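Bacillaene synthase dehydratase PksH (Bacillus subtilis, PDB 3HP0) dehydrates the (S)-3-hydroxy-3-methylglutaryl group tethered to PksL to a 3-methylglutaconyl group during synthesis of the antibiotic bacillaene. Local coordinates at residues T5-F13 against T34-Q45; Y101-G109 against S188-L199. All coordinates share one frame; numbering follows the deposited sequence.

Contact 1: T5-F13 against T34-Q45; sequences TYQTIKVRF and TLIEECLQVLNQ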
loop_
_atom_site.group_PDB
_atom_site.type_symbol
_atom_site.label_atom_id
_atom_site.label_comp_id
_atom_site.label_asym_id
_atom_site.label_seq_id
_atom_site.Cartn_x
_atom_site.Cartn_y
_atom_site.Cartn_z
ATOM N N THR A 5 -14.112 5.189 16.511
ATOM C CA THR A 5 -13.326 4.100 17.178
ATOM C C THR A 5 -12.712 3.146 16.151
ATOM O O THR A 5 -11.752 2.434 16.464
ATOM C CB THR A 5 -14.212 3.319 18.192
ATOM O OG1 THR A 5 -13.981 3.840 19.511
ATOM C CG2 THR A 5 -13.912 1.805 18.150
ATOM N N TYR A 6 -13.277 3.138 14.941
ATOM C CA TYR A 6 -12.771 2.332 13.824
ATOM C C TYR A 6 -13.018 0.823 13.822
ATOM O O TYR A 6 -12.803 0.146 14.828
ATOM C CB TYR A 6 -11.264 2.584 13.654
ATOM C CG TYR A 6 -10.911 4.056 13.677
ATOM C CD1 TYR A 6 -10.022 4.568 14.629
ATOM C CD2 TYR A 6 -11.516 4.952 12.789
ATOM C CE1 TYR A 6 -9.750 5.940 14.704
ATOM C CE2 TYR A 6 -11.248 6.329 12.850
ATOM C CZ TYR A 6 -10.365 6.817 13.817
ATOM O OH TYR A 6 -10.104 8.167 13.918
ATOM N N GLN A 7 -13.446 0.307 12.668
ATOM C CA GLN A 7 -13.705 -1.120 12.486
ATOM C C GLN A 7 -12.476 -1.880 11.981
ATOM O O GLN A 7 -12.365 -3.084 12.197
ATOM C CB GLN A 7 -14.830 -1.349 11.468
ATOM C CG GLN A 7 -16.253 -1.321 11.984
ATOM C CD GLN A 7 -17.163 -2.219 11.145
ATOM O OE1 GLN A 7 -17.058 -2.253 9.915
ATOM N NE2 GLN A 7 -18.062 -2.945 11.808
ATOM N N THR A 8 -11.557 -1.195 11.308
ATOM C CA THR A 8 -10.401 -1.889 10.749
ATOM C C THR A 8 -9.015 -1.498 11.244
ATOM O O THR A 8 -8.036 -2.201 10.984
ATOM C CB THR A 8 -10.390 -1.759 9.218
ATOM O OG1 THR A 8 -10.303 -0.372 8.856
ATOM C CG2 THR A 8 -11.666 -2.350 8.622
ATOM N N ILE A 9 -8.915 -0.383 11.953
ATOM C CA ILE A 9 -7.612 0.060 12.436
ATOM C C ILE A 9 -7.588 0.504 13.891
ATOM O O ILE A 9 -8.614 0.897 14.454
ATOM C CB ILE A 9 -7.073 1.238 11.592
ATOM C CG1 ILE A 9 -8.083 2.388 11.601
ATOM C CG2 ILE A 9 -6.768 0.768 10.182
ATOM C CD1 ILE A 9 -7.603 3.643 10.917
ATOM N N LYS A 10 -6.399 0.434 14.487
ATOM C CA LYS A 10 -6.197 0.866 15.861
ATOM C C LYS A 10 -5.303 2.098 15.785
ATOM O O LYS A 10 -4.142 2.005 15.392
ATOM C CB LYS A 10 -5.475 -0.197 16.692
ATOM C CG LYS A 10 -5.831 -1.643 16.405
ATOM C CD LYS A 10 -5.072 -2.560 17.364
ATOM C CE LYS A 10 -4.849 -3.953 16.779
ATOM N NZ LYS A 10 -6.104 -4.725 16.521
ATOM N N VAL A 11 -5.833 3.253 16.148
ATOM C CA VAL A 11 -5.025 4.460 16.107
ATOM C C VAL A 11 -4.434 4.725 17.489
ATOM O O VAL A 11 -5.056 4.441 18.515
ATOM C CB VAL A 11 -5.855 5.672 15.638
ATOM C CG1 VAL A 11 -4.955 6.898 15.469
ATOM C CG2 VAL A 11 -6.535 5.338 14.325
ATOM N N ARG A 12 -3.221 5.263 17.505
ATOM C CA ARG A 12 -2.539 5.540 18.756
ATOM C C ARG A 12 -1.520 6.656 18.557
ATOM O O ARG A 12 -0.528 6.480 17.847
ATOM C CB ARG A 12 -1.831 4.269 19.237
ATOM C CG ARG A 12 -1.210 4.363 20.610
ATOM C CD ARG A 12 0.229 3.885 20.591
ATOM N NE ARG A 12 0.408 2.559 19.997
ATOM C CZ ARG A 12 1.601 2.026 19.738
ATOM N NH1 ARG A 12 2.706 2.709 20.021
ATOM N NH2 ARG A 12 1.704 0.819 19.193
ATOM N N PHE A 13 -1.775 7.806 19.175
ATOM C CA PHE A 13 -0.866 8.932 19.072
ATOM C C PHE A 13 0.176 8.866 20.168
ATOM O O PHE A 13 -0.076 8.331 21.252
ATOM C CB PHE A 13 -1.611 10.261 19.195
ATOM C CG PHE A 13 -2.548 10.539 18.064
ATOM C CD1 PHE A 13 -3.787 9.910 18.000
ATOM C CD2 PHE A 13 -2.199 11.443 17.068
ATOM C CE1 PHE A 13 -4.665 10.181 16.960
ATOM C CE2 PHE A 13 -3.066 11.722 16.024
ATOM C CZ PHE A 13 -4.305 11.091 15.968
ATOM N N THR A 34 -14.183 0.263 4.044
ATOM C CA THR A 34 -14.314 1.008 5.292
ATOM C C THR A 34 -12.913 1.437 5.738
ATOM O O THR A 34 -12.703 2.552 6.231
ATOM C CB THR A 34 -14.956 0.130 6.398
ATOM O OG1 THR A 34 -16.205 -0.386 5.929
ATOM C CG2 THR A 34 -15.197 0.934 7.671
ATOM N N LEU A 35 -11.960 0.527 5.550
ATOM C CA LEU A 35 -10.567 0.759 5.909
ATOM C C LEU A 35 -10.010 2.015 5.243
ATOM O O LEU A 35 -9.262 2.768 5.862
ATOM C CB LEU A 35 -9.720 -0.460 5.520
ATOM C CG LEU A 35 -8.217 -0.420 5.815
ATOM C CD1 LEU A 35 -7.689 -1.826 5.996
ATOM C CD2 LEU A 35 -7.489 0.276 4.689
ATOM N N ILE A 36 -10.374 2.238 3.983
ATOM C CA ILE A 36 -9.909 3.408 3.242
ATOM C C ILE A 36 -10.440 4.701 3.846
ATOM O O ILE A 36 -9.714 5.692 3.975
ATOM C CB ILE A 36 -10.360 3.345 1.775
ATOM C CG1 ILE A 36 -9.708 2.149 1.085
ATOM C CG2 ILE A 36 -10.003 4.640 1.063
ATOM C CD1 ILE A 36 -10.130 1.976 -0.357
ATOM N N GLU A 37 -11.717 4.682 4.206
ATOM C CA GLU A 37 -12.371 5.838 4.797
ATOM C C GLU A 37 -11.776 6.177 6.165
ATOM O O GLU A 37 -11.498 7.339 6.457
ATOM C CB GLU A 37 -13.881 5.574 4.916
ATOM C CG GLU A 37 -14.685 6.705 5.557
ATOM C CD GLU A 37 -14.413 8.063 4.923
ATOM O OE1 GLU A 37 -13.270 8.560 5.029
ATOM O OE2 GLU A 37 -15.340 8.638 4.319
ATOM N N GLU A 38 -11.574 5.163 6.998
ATOM C CA GLU A 38 -11.007 5.373 8.326
ATOM C C GLU A 38 -9.607 5.985 8.268
ATOM O O GLU A 38 -9.245 6.798 9.116
ATOM C CB GLU A 38 -10.963 4.048 9.089
ATOM C CG GLU A 38 -12.316 3.603 9.610
ATOM C CD GLU A 38 -12.287 2.193 10.174
ATOM O OE1 GLU A 38 -11.256 1.812 10.770
ATOM O OE2 GLU A 38 -13.298 1.470 10.035
ATOM N N CYS A 39 -8.828 5.588 7.266
ATOM C CA CYS A 39 -7.471 6.099 7.086
ATOM C C CYS A 39 -7.497 7.558 6.653
ATOM O O CYS A 39 -6.780 8.393 7.210
ATOM C CB CYS A 39 -6.719 5.273 6.040
ATOM S SG CYS A 39 -6.246 3.613 6.579
ATOM N N LEU A 40 -8.319 7.866 5.658
ATOM C CA LEU A 40 -8.429 9.235 5.173
ATOM C C LEU A 40 -8.833 10.135 6.329
ATOM O O LEU A 40 -8.404 11.282 6.429
ATOM C CB LEU A 40 -9.470 9.309 4.063
ATOM C CG LEU A 40 -9.067 8.502 2.831
ATOM C CD1 LEU A 40 -10.228 8.398 1.861
ATOM C CD2 LEU A 40 -7.872 9.174 2.178
ATOM N N GLN A 41 -9.658 9.580 7.207
ATOM C CA GLN A 41 -10.161 10.272 8.381
ATOM C C GLN A 41 -9.051 10.508 9.406
ATOM O O GLN A 41 -8.990 11.562 10.041
ATOM C CB GLN A 41 -11.271 9.435 9.001
ATOM C CG GLN A 41 -11.890 10.029 10.234
ATOM C CD GLN A 41 -12.833 9.057 10.908
ATOM O OE1 GLN A 41 -13.716 8.480 10.265
ATOM N NE2 GLN A 41 -12.653 8.868 12.210
ATOM N N VAL A 42 -8.184 9.516 9.577
ATOM C CA VAL A 42 -7.074 9.635 10.508
ATOM C C VAL A 42 -6.042 10.621 9.956
ATOM O O VAL A 42 -5.446 11.396 10.708
ATOM C CB VAL A 42 -6.380 8.275 10.731
ATOM C CG1 VAL A 42 -5.149 8.460 11.601
ATOM C CG2 VAL A 42 -7.342 7.293 11.374
ATOM N N LEU A 43 -5.834 10.590 8.642
ATOM C CA LEU A 43 -4.871 11.479 8.016
ATOM C C LEU A 43 -5.311 12.934 8.074
ATOM O O LEU A 43 -4.473 13.833 8.143
ATOM C CB LEU A 43 -4.605 11.056 6.570
ATOM C CG LEU A 43 -3.801 9.763 6.410
ATOM C CD1 LEU A 43 -3.474 9.549 4.945
ATOM C CD2 LEU A 43 -2.514 9.843 7.236
ATOM N N ASN A 44 -6.619 13.171 8.037
ATOM C CA ASN A 44 -7.133 14.535 8.136
ATOM C C ASN A 44 -6.846 15.090 9.526
ATOM O O ASN A 44 -6.584 16.280 9.682
ATOM C CB ASN A 44 -8.633 14.579 7.863
ATOM C CG ASN A 44 -8.940 14.733 6.394
ATOM O OD1 ASN A 44 -8.396 15.624 5.737
ATOM N ND2 ASN A 44 -9.813 13.879 5.865
ATOM N N GLN A 45 -6.897 14.231 10.537
ATOM C CA GLN A 45 -6.597 14.677 11.891
ATOM C C GLN A 45 -5.120 15.061 11.952
ATOM O O GLN A 45 -4.746 16.018 12.625
ATOM C CB GLN A 45 -6.876 13.567 12.907
ATOM C CG GLN A 45 -8.341 13.193 13.040
ATOM C CD GLN A 45 -8.576 12.083 14.051
ATOM O OE1 GLN A 45 -9.710 11.661 14.278
ATOM N NE2 GLN A 45 -7.501 11.605 14.661
#

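Contact 2: Y101-G109 against S188-L199; sequences YVTISHVRG and SDVLLRKHLLRL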
loop_
_atom_site.group_PDB
_atom_site.type_symbol
_atom_site.label_atom_id
_atom_site.label_comp_id
_atom_site.label_asym_id
_atom_site.label_seq_id
_atom_site.Cartn_x
_atom_site.Cartn_y
_atom_site.Cartn_z
ATOM N N TYR A 101 3.416 15.583 6.617
ATOM C CA TYR A 101 3.994 14.655 7.582
ATOM C C TYR A 101 4.760 13.580 6.836
ATOM O O TYR A 101 4.488 13.303 5.675
ATOM C CB TYR A 101 2.913 14.010 8.455
ATOM C CG TYR A 101 1.641 13.699 7.709
ATOM C CD1 TYR A 101 1.640 12.797 6.640
ATOM C CD2 TYR A 101 0.445 14.343 8.036
ATOM C CE1 TYR A 101 0.493 12.546 5.910
ATOM C CE2 TYR A 101 -0.718 14.098 7.308
ATOM C CZ TYR A 101 -0.684 13.198 6.240
ATOM O OH TYR A 101 -1.811 12.986 5.479
ATOM N N VAL A 102 5.739 12.997 7.512
ATOM C CA VAL A 102 6.545 11.944 6.937
ATOM C C VAL A 102 5.830 10.638 7.228
ATOM O O VAL A 102 5.559 10.322 8.391
ATOM C CB VAL A 102 7.956 11.961 7.563
ATOM C CG1 VAL A 102 8.744 10.729 7.152
ATOM C CG2 VAL A 102 8.683 13.242 7.120
ATOM N N THR A 103 5.481 9.898 6.173
ATOM C CA THR A 103 4.791 8.632 6.364
ATOM C C THR A 103 5.792 7.493 6.302
ATOM O O THR A 103 6.747 7.538 5.530
ATOM C CB THR A 103 3.655 8.437 5.329
ATOM O OG1 THR A 103 4.194 8.424 4.006
ATOM C CG2 THR A 103 2.641 9.581 5.448
ATOM N N ILE A 104 5.566 6.483 7.136
ATOM C CA ILE A 104 6.459 5.335 7.225
ATOM C C ILE A 104 5.733 4.009 7.273
ATOM O O ILE A 104 4.773 3.848 8.018
ATOM C CB ILE A 104 7.327 5.358 8.516
ATOM C CG1 ILE A 104 8.026 6.700 8.679
ATOM C CG2 ILE A 104 8.360 4.232 8.468
ATOM C CD1 ILE A 104 8.839 6.773 9.949
ATOM N N SER A 105 6.224 3.063 6.484
ATOM C CA SER A 105 5.689 1.711 6.462
ATOM C C SER A 105 6.615 0.872 7.326
ATOM O O SER A 105 7.850 0.997 7.249
ATOM C CB SER A 105 5.709 1.123 5.051
ATOM O OG SER A 105 4.600 1.558 4.302
ATOM N N HIS A 106 6.020 0.028 8.154
ATOM C CA HIS A 106 6.792 -0.860 9.005
ATOM C C HIS A 106 6.293 -2.238 8.605
ATOM O O HIS A 106 5.201 -2.657 8.992
ATOM C CB HIS A 106 6.518 -0.566 10.477
ATOM C CG HIS A 106 7.299 -1.429 11.413
ATOM N ND1 HIS A 106 8.536 -1.939 11.091
ATOM C CD2 HIS A 106 7.025 -1.867 12.663
ATOM C CE1 HIS A 106 8.990 -2.657 12.100
ATOM N NE2 HIS A 106 8.092 -2.630 13.067
ATOM N N VAL A 107 7.104 -2.931 7.814
ATOM C CA VAL A 107 6.732 -4.230 7.290
ATOM C C VAL A 107 7.385 -5.467 7.890
ATOM O O VAL A 107 8.595 -5.508 8.122
ATOM C CB VAL A 107 6.976 -4.282 5.761
ATOM C CG1 VAL A 107 5.703 -4.666 5.051
ATOM C CG2 VAL A 107 7.472 -2.938 5.259
ATOM N N ARG A 108 6.554 -6.479 8.109
ATOM C CA ARG A 108 6.982 -7.775 8.626
ATOM C C ARG A 108 6.105 -8.796 7.888
ATOM O O ARG A 108 4.892 -8.612 7.793
ATOM C CB ARG A 108 6.687 -7.917 10.123
ATOM C CG ARG A 108 7.215 -6.855 11.077
ATOM C CD ARG A 108 6.463 -7.013 12.408
ATOM N NE ARG A 108 7.025 -6.258 13.526
ATOM C CZ ARG A 108 8.111 -6.617 14.209
ATOM N NH1 ARG A 108 8.768 -7.729 13.893
ATOM N NH2 ARG A 108 8.538 -5.864 15.218
ATOM N N GLY A 109 6.697 -9.861 7.365
ATOM C CA GLY A 109 5.889 -10.864 6.695
ATOM C C GLY A 109 5.620 -10.694 5.210
ATOM O O GLY A 109 6.222 -9.860 4.539
ATOM N N SER A 188 13.483 -4.600 13.752
ATOM C CA SER A 188 12.710 -3.522 13.184
ATOM C C SER A 188 11.673 -3.092 14.208
ATOM O O SER A 188 10.538 -3.566 14.227
ATOM C CB SER A 188 12.018 -3.964 11.899
ATOM O OG SER A 188 11.013 -4.916 12.193
ATOM N N ASP A 189 12.113 -2.203 15.082
ATOM C CA ASP A 189 11.331 -1.620 16.169
ATOM C C ASP A 189 12.398 -0.665 16.652
ATOM O O ASP A 189 12.171 0.537 16.830
ATOM C CB ASP A 189 11.022 -2.659 17.259
ATOM C CG ASP A 189 9.598 -3.203 17.177
ATOM O OD1 ASP A 189 8.834 -2.793 16.274
ATOM O OD2 ASP A 189 9.237 -4.057 18.024
ATOM N N VAL A 190 13.583 -1.239 16.825
ATOM C CA VAL A 190 14.744 -0.488 17.227
ATOM C C VAL A 190 15.087 0.387 16.033
ATOM O O VAL A 190 15.412 1.560 16.169
ATOM C CB VAL A 190 15.941 -1.417 17.520
ATOM C CG1 VAL A 190 17.184 -0.571 17.793
ATOM C CG2 VAL A 190 15.617 -2.348 18.696
ATOM N N LEU A 191 15.004 -0.221 14.857
ATOM C CA LEU A 191 15.295 0.453 13.603
ATOM C C LEU A 191 14.288 1.587 13.397
ATOM O O LEU A 191 14.644 2.684 12.956
ATOM C CB LEU A 191 15.222 -0.545 12.444
ATOM C CG LEU A 191 15.582 0.025 11.075
ATOM C CD1 LEU A 191 16.968 0.634 11.148
ATOM C CD2 LEU A 191 15.509 -1.068 10.008
ATOM N N LEU A 192 13.029 1.323 13.732
ATOM C CA LEU A 192 11.991 2.329 13.603
ATOM C C LEU A 192 12.314 3.489 14.540
ATOM O O LEU A 192 12.330 4.640 14.118
ATOM C CB LEU A 192 10.619 1.725 13.939
ATOM C CG LEU A 192 9.444 2.705 14.061
ATOM C CD1 LEU A 192 9.344 3.577 12.815
ATOM C CD2 LEU A 192 8.159 1.924 14.259
ATOM N N ARG A 193 12.588 3.182 15.806
ATOM C CA ARG A 193 12.916 4.214 16.779
ATOM C C ARG A 193 14.101 5.081 16.372
ATOM O O ARG A 193 14.116 6.274 16.669
ATOM C CB ARG A 193 13.180 3.599 18.157
ATOM C CG ARG A 193 11.917 3.235 18.933
ATOM C CD ARG A 193 12.235 2.907 20.396
ATOM N NE ARG A 193 13.002 1.671 20.532
ATOM C CZ ARG A 193 12.480 0.449 20.452
ATOM N NH1 ARG A 193 11.176 0.292 20.243
ATOM N NH2 ARG A 193 13.267 -0.618 20.568
ATOM N N LYS A 194 15.094 4.507 15.702
ATOM C CA LYS A 194 16.245 5.302 15.281
ATOM C C LYS A 194 15.818 6.307 14.210
ATOM O O LYS A 194 16.418 7.379 14.067
ATOM C CB LYS A 194 17.352 4.404 14.733
ATOM C CG LYS A 194 17.897 3.417 15.760
ATOM C CD LYS A 194 19.113 2.662 15.223
ATOM C CE LYS A 194 19.694 1.724 16.273
ATOM N NZ LYS A 194 20.831 0.924 15.732
ATOM N N HIS A 195 14.778 5.945 13.461
ATOM C CA HIS A 195 14.244 6.810 12.423
ATOM C C HIS A 195 13.387 7.903 13.064
ATOM O O HIS A 195 13.559 9.087 12.766
ATOM C CB HIS A 195 13.415 5.998 11.418
ATOM C CG HIS A 195 14.240 5.289 10.387
ATOM N ND1 HIS A 195 14.969 4.150 10.663
ATOM C CD2 HIS A 195 14.500 5.594 9.092
ATOM C CE1 HIS A 195 15.644 3.788 9.586
ATOM N NE2 HIS A 195 15.378 4.648 8.620
ATOM N N LEU A 196 12.477 7.508 13.952
ATOM C CA LEU A 196 11.614 8.476 14.634
ATOM C C LEU A 196 12.458 9.478 15.406
ATOM O O LEU A 196 12.134 10.657 15.485
ATOM C CB LEU A 196 10.660 7.766 15.593
ATOM C CG LEU A 196 9.675 6.809 14.914
ATOM C CD1 LEU A 196 8.741 6.202 15.958
ATOM C CD2 LEU A 196 8.880 7.559 13.843
ATOM N N LEU A 197 13.553 8.994 15.966
ATOM C CA LEU A 197 14.457 9.837 16.724
ATOM C C LEU A 197 14.983 10.953 15.816
ATOM O O LEU A 197 14.972 12.120 16.194
ATOM C CB LEU A 197 15.599 8.981 17.268
ATOM C CG LEU A 197 16.219 9.312 18.625
ATOM C CD1 LEU A 197 15.139 9.626 19.654
ATOM C CD2 LEU A 197 17.053 8.114 19.074
ATOM N N ARG A 198 15.428 10.602 14.614
ATOM C CA ARG A 198 15.936 11.600 13.682
ATOM C C ARG A 198 14.827 12.469 13.086
ATOM O O ARG A 198 15.022 13.665 12.884
ATOM C CB ARG A 198 16.712 10.943 12.532
ATOM C CG ARG A 198 17.947 10.159 12.948
ATOM C CD ARG A 198 19.132 10.484 12.045
ATOM N NE ARG A 198 19.423 11.913 12.086
ATOM C CZ ARG A 198 20.440 12.504 11.466
ATOM N NH1 ARG A 198 21.287 11.789 10.743
ATOM N NH2 ARG A 198 20.603 13.818 11.569
ATOM N N LEU A 199 13.675 11.869 12.796
ATOM C CA LEU A 199 12.552 12.598 12.208
ATOM C C LEU A 199 12.079 13.725 13.125
ATOM O O LEU A 199 11.753 14.820 12.648
ATOM C CB LEU A 199 11.420 11.618 11.863
ATOM C CG LEU A 199 11.875 10.739 10.669
ATOM C CD1 LEU A 199 10.837 9.666 10.337
ATOM C CD2 LEU A 199 12.162 11.668 9.488
#

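Contact 1: T5-F13 against T34-Q45
The carboxylate of Glu38 reaches from its helix to the backbone of Tyr6 to Ile9, showing how one buried acid can tie the segment before a strand to a helix. The setting is the crotonase fold of the enoyl-CoA hydratase family: strand 9-13 forms an outer edge of the main sheet, and helix 34-45 runs almost parallel to it, at 11°, with the axes 10.1 Å apart. Glu38 has CG anti to its carbonyl carbon and an extended chain beyond, which carries the acid to the backbone amides. Gln7 N donates to OE2 of Glu38 over 2.9 Å, arriving from above the carboxylate plane. OE1 of Glu38 receives Thr8 N at 3.1 Å through its syn lone pair, in a nearly straight bond of 163°, and takes weak bonds from Thr8 OG1 and Ile9 N. So many donors around one group would be expected to stabilise its negative charge. Thr8 also sets OG1 against CA and CB of Leu35, the two side chains crossing at about a right angle.

Beside these polar bonds lies the apolar part of the contact. Ile9 CD1 meets Val42 CG2 tip to tip at 3.7 Å, and the same methyl takes Val11 CG2 at 3.6 Å; from strand 17-22, Phe22 touches Ile9 and Ile20 touches Val42, extending the apolar cluster. The solvent side is looser. There Gln41 and Gln45 are exposed, and Gln41 NE2 comes to the edge of the Tyr6 ring, giving OH only a weak, bent bond (122°). Farther along, Gln45 brings its amide to the exposed ring of Phe13, with NE2 at the ring edge, 3.5 Å from CZ.

Contact 2: Y101-G109 against S188-L199
Strand 102-107 and helix 190-199 run nearly antiparallel, at 170° between their directions, with axes 10.5 Å apart, and His106 and Leu192 face each other at one of the closest backbone approaches. Alternate strand residues Val102, Ile104 and His106 point at the helix, and the interface passes from aliphatic at Val102 and Ile104 to polar at His106. At the far end of the helix Ile104 CD1 reaches toward Leu199 CD1 tip to tip, 3.5 Å apart, and also touches Leu196 CD2, which comes across it at an angle. CG1 of Ile104 lies anti to its carbonyl carbon, and the extended chain beyond sends CD1 in among these leucines. Val102 CG1 adds a contact of 4.0 Å to Leu199 CD1.

This helix packs on part of one face of the crotonase-fold sheet. Leu192 touches Ile126 of strand 124-127 and Leu196 touches Val53 of strand 53-57, so the helix spans both strands that flank 102-107; Leu192 also sets CD2 over a face of the His106 ring.

Near the start of the helix the contact turns polar. The His106 ring swings out opposite the backbone N, which brings it to Asp189, at the N-cap position, and NE2 of His106 donates to OD1 of Asp189 over 3.3 Å. The bond is bent to 144° and meets OD1 on its anti side, but tilted out of both the carboxylate plane and the ring plane, which stand 46° apart. Arg108 crosses Asp189 at about a right angle, its NH2 forming a salt bridge to the same OD1. Its guanidinium bears a second charge partner, Asp128, through NH1. Ser188 OG sits 3.8 Å above the centre of that guanidinium, buried and without a hydrogen-bonding partner in the model.

Both contacts pack a helix against the same five-stranded sheet, contact 1 at the outermost strand 9-14 and contact 2 at strand 102-107, three strands further across, with 17-22 and 53-57 between; their centres are 19 Å apart. They meet where Leu43, which takes no part in contact 1 itself, lies against Tyr101, just before strand 102-107: Leu43 CB is 3.6 Å from Tyr101 OH. Contact 1 is the nearer to catalysis, since the Leu35 side chain is about 10 Å from that of the active-site residue Asp68, whereas contact 2 lies away from both Asp68 and the other active-site residue, Glu137.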